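Local coordinates for penicillin-binding protein 2 (Pbp2) (Helicobacter pylori, PDB 5LP5) that forms a complex with MreC and probably acts as a penicillin-binding peptidoglycan transpeptidase in the cell-wall synthesis that sets cell shape, at residues Leu325-Thr328 with Glu329-Ile333; Val367-Tyr370 with Phe371-Gly375. All blocks are in the same frame, centred on the assembly; numbering follows the deposited sequence.

Interaction 1. Residues Leu325-Thr328 with Glu329-Ile333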
ATOM      1  N   LEU A 325       7.421 -17.259 -56.495  1.00 81.80           N
ATOM      2  CA  LEU A 325       8.215 -17.799 -57.590  1.00 81.55           C
ATOM      3  C   LEU A 325       7.653 -19.161 -58.019  1.00 83.03           C
ATOM      4  O   LEU A 325       6.647 -19.621 -57.471  1.00 78.81           O
ATOM      5  CB  LEU A 325       9.681 -17.911 -57.159  1.00 78.29           C
ATOM      6  CG  LEU A 325      10.357 -16.632 -56.637  1.00 76.01           C
ATOM      7  CD1 LEU A 325      11.815 -16.883 -56.293  1.00 75.43           C
ATOM      8  CD2 LEU A 325      10.255 -15.482 -57.632  1.00 77.28           C
ATOM      9  N   HIS A 326       8.290 -19.783 -59.013  1.00 88.47           N
ATOM     10  CA  HIS A 326       7.978 -21.160 -59.428  1.00 91.84           C
ATOM     11  C   HIS A 326       9.048 -22.127 -58.929  1.00 89.99           C
ATOM     12  O   HIS A 326       9.840 -22.655 -59.721  1.00 88.71           O
ATOM     13  CB  HIS A 326       7.909 -21.262 -60.953  1.00 96.16           C
ATOM     14  CG  HIS A 326       6.820 -20.446 -61.566  1.00 98.03           C
ATOM     15  ND1 HIS A 326       6.963 -19.104 -61.850  1.00 98.83           N
ATOM     16  CD2 HIS A 326       5.578 -20.791 -61.975  1.00 96.85           C
ATOM     17  CE1 HIS A 326       5.850 -18.656 -62.404  1.00 99.49           C
ATOM     18  NE2 HIS A 326       4.995 -19.660 -62.490  1.00100.27           N
ATOM     19  N   ILE A 327       9.061 -22.352 -57.615  1.00 86.48           N
ATOM     20  CA  ILE A 327      10.089 -23.170 -56.952  1.00 82.10           C
ATOM     21  C   ILE A 327       9.523 -23.896 -55.723  1.00 79.88           C
ATOM     22  O   ILE A 327       8.352 -23.727 -55.379  1.00 78.98           O
ATOM     23  CB  ILE A 327      11.332 -22.327 -56.560  1.00 78.98           C
ATOM     24  CG1 ILE A 327      10.936 -21.055 -55.792  1.00 76.48           C
ATOM     25  CG2 ILE A 327      12.142 -21.970 -57.803  1.00 80.97           C
ATOM     26  CD1 ILE A 327      11.164 -21.137 -54.305  1.00 74.51           C
ATOM     27  N   THR A 328      10.346 -24.734 -55.093  1.00 78.98           N
ATOM     28  CA  THR A 328       9.939 -25.475 -53.892  1.00 77.50           C
ATOM     29  C   THR A 328      11.052 -25.540 -52.841  1.00 77.20           C
ATOM     30  O   THR A 328      12.207 -25.143 -53.069  1.00 75.09           O
ATOM     31  CB  THR A 328       9.527 -26.931 -54.193  1.00 77.65           C
ATOM     32  OG1 THR A 328      10.672 -27.665 -54.650  1.00 83.85           O
ATOM     33  CG2 THR A 328       8.418 -26.985 -55.228  1.00 77.42           C
ATOM     34  N   GLU A 329      10.667 -26.056 -51.679  1.00 75.78           N
ATOM     35  CA  GLU A 329      11.578 -26.256 -50.561  1.00 71.40           C
ATOM     36  C   GLU A 329      12.782 -27.092 -50.959  1.00 71.71           C
ATOM     37  O   GLU A 329      13.847 -26.934 -50.380  1.00 67.89           O
ATOM     38  CB  GLU A 329      10.846 -26.861 -49.341  1.00 70.18           C
ATOM     39  CG  GLU A 329      10.060 -28.151 -49.563  1.00 70.69           C
ATOM     40  CD  GLU A 329       8.604 -27.920 -49.950  1.00 70.21           C
ATOM     41  OE1 GLU A 329       8.294 -26.899 -50.602  1.00 71.71           O
ATOM     42  OE2 GLU A 329       7.768 -28.778 -49.628  1.00 67.65           O
ATOM     43  N   ASN A 330      12.620 -27.938 -51.970  1.00 75.65           N
ATOM     44  CA  ASN A 330      13.684 -28.850 -52.410  1.00 78.82           C
ATOM     45  C   ASN A 330      14.524 -28.325 -53.566  1.00 83.63           C
ATOM     46  O   ASN A 330      15.530 -28.938 -53.926  1.00 87.17           O
ATOM     47  CB  ASN A 330      13.078 -30.174 -52.830  1.00 76.12           C
ATOM     48  CG  ASN A 330      12.130 -30.713 -51.804  1.00 73.05           C
ATOM     49  OD1 ASN A 330      12.537 -31.028 -50.694  1.00 72.89           O
ATOM     50  ND2 ASN A 330      10.860 -30.815 -52.161  1.00 71.31           N
ATOM     51  N   THR A 331      14.107 -27.209 -54.156  1.00 84.25           N
ATOM     52  CA  THR A 331      14.904 -26.566 -55.182  1.00 84.18           C
ATOM     53  C   THR A 331      16.302 -26.326 -54.645  1.00 81.88           C
ATOM     54  O   THR A 331      16.511 -25.558 -53.694  1.00 83.75           O
ATOM     55  CB  THR A 331      14.278 -25.244 -55.603  1.00 87.03           C
ATOM     56  OG1 THR A 331      12.902 -25.479 -55.958  1.00 90.50           O
ATOM     57  CG2 THR A 331      15.053 -24.630 -56.765  1.00 89.86           C
ATOM     58  N   THR A 332      17.253 -27.027 -55.242  1.00 80.62           N
ATOM     59  CA  THR A 332      18.635 -26.985 -54.806  1.00 82.08           C
ATOM     60  C   THR A 332      19.418 -26.161 -55.821  1.00 84.99           C
ATOM     61  O   THR A 332      19.217 -26.303 -57.032  1.00 90.19           O
ATOM     62  CB  THR A 332      19.225 -28.410 -54.719  1.00 81.73           C
ATOM     63  OG1 THR A 332      18.304 -29.283 -54.053  1.00 79.86           O
ATOM     64  CG2 THR A 332      20.557 -28.409 -53.974  1.00 82.34           C
ATOM     65  N   ILE A 333      20.293 -25.286 -55.333  1.00 83.81           N
ATOM     66  CA  ILE A 333      21.156 -24.485 -56.210  1.00 87.07           C
ATOM     67  C   ILE A 333      22.566 -24.383 -55.626  1.00 87.46           C
ATOM     68  O   ILE A 333      22.752 -24.557 -54.426  1.00 85.55           O
ATOM     69  CB  ILE A 333      20.584 -23.069 -56.444  1.00 88.88           C
ATOM     70  CG1 ILE A 333      20.561 -22.263 -55.128  1.00 90.84           C
ATOM     71  CG2 ILE A 333      19.189 -23.157 -57.057  1.00 87.11           C
ATOM     72  CD1 ILE A 333      20.102 -20.822 -55.272  1.00 89.28           C
TER

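Interaction 2. Residues Val367-Tyr370 with Phe371-Gly375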
ATOM      1  N   VAL A 367      22.641 -19.791 -44.362  1.00 85.19           N
ATOM      2  CA  VAL A 367      23.320 -19.522 -45.635  1.00 85.64           C
ATOM      3  C   VAL A 367      22.768 -18.259 -46.290  1.00 84.68           C
ATOM      4  O   VAL A 367      21.554 -18.051 -46.336  1.00 85.75           O
ATOM      5  CB  VAL A 367      23.171 -20.688 -46.633  1.00 87.25           C
ATOM      6  CG1 VAL A 367      23.814 -20.354 -47.968  1.00 91.23           C
ATOM      7  CG2 VAL A 367      23.794 -21.944 -46.079  1.00 86.39           C
ATOM      8  N   ASP A 368      23.673 -17.432 -46.815  1.00 77.83           N
ATOM      9  CA  ASP A 368      23.314 -16.123 -47.339  1.00 69.95           C
ATOM     10  C   ASP A 368      22.987 -16.172 -48.836  1.00 70.58           C
ATOM     11  O   ASP A 368      22.032 -15.526 -49.279  1.00 70.39           O
ATOM     12  CB  ASP A 368      24.440 -15.121 -47.057  1.00 64.95           C
ATOM     13  CG  ASP A 368      24.544 -14.734 -45.565  1.00 61.80           C
ATOM     14  OD1 ASP A 368      23.544 -14.809 -44.829  1.00 58.47           O
ATOM     15  OD2 ASP A 368      25.627 -14.334 -45.111  1.00 57.40           O
ATOM     16  N   VAL A 369      23.761 -16.937 -49.608  1.00 68.61           N
ATOM     17  CA  VAL A 369      23.663 -16.874 -51.080  1.00 67.70           C
ATOM     18  C   VAL A 369      22.346 -17.396 -51.655  1.00 64.28           C
ATOM     19  O   VAL A 369      21.864 -16.866 -52.656  1.00 58.98           O
ATOM     20  CB  VAL A 369      24.863 -17.567 -51.774  1.00 68.82           C
ATOM     21  CG1 VAL A 369      24.633 -17.692 -53.277  1.00 69.23           C
ATOM     22  CG2 VAL A 369      26.137 -16.774 -51.520  1.00 70.51           C
ATOM     23  N   TYR A 370      21.763 -18.423 -51.037  1.00 62.47           N
ATOM     24  CA  TYR A 370      20.466 -18.929 -51.487  1.00 63.25           C
ATOM     25  C   TYR A 370      19.470 -17.771 -51.603  1.00 64.24           C
ATOM     26  O   TYR A 370      18.709 -17.685 -52.571  1.00 63.40           O
ATOM     27  CB  TYR A 370      19.941 -19.989 -50.516  1.00 61.92           C
ATOM     28  CG  TYR A 370      18.545 -20.506 -50.822  1.00 62.95           C
ATOM     29  CD1 TYR A 370      18.351 -21.589 -51.676  1.00 66.18           C
ATOM     30  CD2 TYR A 370      17.422 -19.916 -50.252  1.00 63.37           C
ATOM     31  CE1 TYR A 370      17.077 -22.086 -51.935  1.00 68.87           C
ATOM     32  CE2 TYR A 370      16.142 -20.397 -50.502  1.00 63.97           C
ATOM     33  CZ  TYR A 370      15.968 -21.485 -51.341  1.00 67.57           C
ATOM     34  OH  TYR A 370      14.696 -21.970 -51.602  1.00 67.56           O
ATOM     35  N   PHE A 371      19.509 -16.881 -50.607  1.00 63.99           N
ATOM     36  CA  PHE A 371      18.597 -15.739 -50.511  1.00 59.81           C
ATOM     37  C   PHE A 371      19.056 -14.607 -51.401  1.00 59.37           C
ATOM     38  O   PHE A 371      18.232 -13.901 -51.967  1.00 60.30           O
ATOM     39  CB  PHE A 371      18.450 -15.272 -49.051  1.00 56.87           C
ATOM     40  CG  PHE A 371      17.904 -16.339 -48.138  1.00 56.57           C
ATOM     41  CD1 PHE A 371      16.542 -16.610 -48.099  1.00 55.43           C
ATOM     42  CD2 PHE A 371      18.750 -17.093 -47.347  1.00 53.90           C
ATOM     43  CE1 PHE A 371      16.037 -17.600 -47.283  1.00 53.69           C
ATOM     44  CE2 PHE A 371      18.247 -18.082 -46.536  1.00 52.87           C
ATOM     45  CZ  PHE A 371      16.892 -18.341 -46.506  1.00 52.24           C
ATOM     46  N   TYR A 372      20.361 -14.432 -51.541  1.00 60.39           N
ATOM     47  CA  TYR A 372      20.879 -13.489 -52.531  1.00 64.37           C
ATOM     48  C   TYR A 372      20.357 -13.824 -53.939  1.00 68.78           C
ATOM     49  O   TYR A 372      19.882 -12.951 -54.668  1.00 70.83           O
ATOM     50  CB  TYR A 372      22.416 -13.473 -52.546  1.00 64.81           C
ATOM     51  CG  TYR A 372      23.095 -12.823 -51.345  1.00 63.63           C
ATOM     52  CD1 TYR A 372      22.553 -11.696 -50.720  1.00 64.59           C
ATOM     53  CD2 TYR A 372      24.308 -13.316 -50.861  1.00 63.49           C
ATOM     54  CE1 TYR A 372      23.180 -11.108 -49.633  1.00 64.28           C
ATOM     55  CE2 TYR A 372      24.941 -12.728 -49.779  1.00 63.35           C
ATOM     56  CZ  TYR A 372      24.374 -11.625 -49.172  1.00 64.14           C
ATOM     57  OH  TYR A 372      24.999 -11.048 -48.096  1.00 63.86           O
ATOM     58  N   LYS A 373      20.443 -15.095 -54.315  1.00 73.09           N
ATOM     59  CA  LYS A 373      20.105 -15.520 -55.675  1.00 75.27           C
ATOM     60  C   LYS A 373      18.625 -15.362 -56.002  1.00 74.84           C
ATOM     61  O   LYS A 373      18.282 -14.751 -57.016  1.00 75.79           O
ATOM     62  CB  LYS A 373      20.551 -16.962 -55.924  1.00 76.04           C
ATOM     63  CG  LYS A 373      21.996 -17.050 -56.382  1.00 76.63           C
ATOM     64  CD  LYS A 373      22.361 -18.482 -56.712  1.00 78.46           C
ATOM     65  CE  LYS A 373      23.819 -18.627 -57.112  1.00 80.65           C
ATOM     66  NZ  LYS A 373      24.179 -20.048 -57.390  1.00 82.72           N
ATOM     67  N   PHE A 374      17.750 -15.910 -55.162  1.00 71.91           N
ATOM     68  CA  PHE A 374      16.309 -15.798 -55.418  1.00 76.05           C
ATOM     69  C   PHE A 374      15.819 -14.367 -55.177  1.00 77.00           C
ATOM     70  O   PHE A 374      14.771 -13.968 -55.694  1.00 72.88           O
ATOM     71  CB  PHE A 374      15.504 -16.811 -54.591  1.00 74.99           C
ATOM     72  CG  PHE A 374      15.636 -18.232 -55.084  1.00 77.88           C
ATOM     73  CD1 PHE A 374      14.930 -18.674 -56.201  1.00 79.09           C
ATOM     74  CD2 PHE A 374      16.479 -19.135 -54.433  1.00 79.82           C
ATOM     75  CE1 PHE A 374      15.066 -19.987 -56.657  1.00 79.60           C
ATOM     76  CE2 PHE A 374      16.609 -20.449 -54.877  1.00 77.71           C
ATOM     77  CZ  PHE A 374      15.902 -20.878 -55.990  1.00 78.88           C
ATOM     78  N   GLY A 375      16.595 -13.605 -54.403  1.00 78.59           N
ATOM     79  CA  GLY A 375      16.311 -12.195 -54.146  1.00 82.01           C
ATOM     80  C   GLY A 375      16.414 -11.361 -55.408  1.00 87.77           C
ATOM     81  O   GLY A 375      15.724 -10.346 -55.549  1.00 92.58           O
TER

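Interaction 1. Residues Leu325-Thr328 with Glu329-Ile333
Thr328 and Thr331 face each other across a type I beta turn, in the loop that leaves helix 314-324 and leads to strand 333-334 of the transpeptidase domain. The turn is closed by Thr331 N, which donates to Thr328 O over 3.0 Å. A second bond runs the other way: Thr328 N gives its hydrogen to Thr331 OG1 at 2.8 Å and is nearly straight, with an N-H...O angle of 167°. Thr331 OG1 can accept it because it stands anti to its own carbonyl carbon (chi1 -53°), which turns the hydroxyl back toward the start of the turn. The hydroxyl of Thr328 adds weaker ties, a 3.3 Å bond from Asn330 N to Thr328 OG1 and a long one between the two threonine OG1 atoms.

The apolar, better-packed side belongs to Ile327. Its side chain crosses that of Thr331 at about a right angle, with Ile327 CG2 4.1 Å from Thr331 CG2, and it also rests on Phe321 and Leu322 of helix 314-324. Glu329 is tied down separately: it bends at chi2 (-91°), which brings its carboxylate back beside Thr328, while OE1 forms a salt bridge with Lys480 and the side chain touches Tyr360 of helix 359-364. The solvent side is looser. Asn330 is exposed and meets the first half of the turn lightly, its CB 3.9 Å from Thr328 OG1. Just beyond the turn, on the exposed Thr332, OG1 donates to Asn330 O at 2.8 Å.

Interaction 2. Residues Val367-Tyr370 with Phe371-Gly375
Asp368 O is gripped by two backbone N-H groups at the start of helix 369-377: Tyr372 N reaches it at 3.0 Å, and Phe371 N adds a weak bond. The same oxygen lies 3.4 Å above one face of the Tyr372 ring, offset toward its rim. Val367 and Asp368, preceded by a serine, probably form the SxD version of the SxN motif of penicillin-binding proteins; consistent with this, Asp368 OD1 makes a salt bridge with Lys314 of the likely SxxK motif.

Regular i to i+4 bonding follows, with Lys373 N donating to Val369 O at 2.8 Å and Phe374 N to Tyr370 O. On one side of the helix, Val369 CG2 touches Tyr372 CD2 and Val369 CG1 lies against the extended Lys373 chain, whose NZ is bonded to Pro334 O.

Another side carries an aromatic cluster. Tyr370 swings its ring away from the backbone N (chi1 175°), a position from which it meets two phenylalanines. Its edge points at the face of Phe371 in a T-shaped pair, centroids 5.2 Å apart and planes at 81°. Phe374 approaches a face of Tyr370 obliquely, the planes at 55°. Around the cluster lie Phe321, Val317 and Ala362. Val367 O meets the Phe371 ring in its plane, at the edge formed by CD2 and CE2.

The two contacts follow one another along the chain, their centres about 12 Å apart, and they meet through Phe374. From interaction 1, Ile333 CD1 reaches Phe374 CE2 at 3.5 Å, Leu325 CD1 reaches Phe374 CD1 at 3.6 Å and Ile327 CG2 reaches Phe374 CE1 at 3.7 Å. Ile333 CD1 also lies 3.6 Å from Lys373 CD. The surface turn thus sends apolar side chains from either end onto helix 369-377. Helix 314-324 connects them as well: its start, which carries the likely SxxK motif, lies at Asp368 of interaction 2 and the probable active site, while residues 325-333 leave its far end, and Phe321 touches both Ile327 and Tyr370.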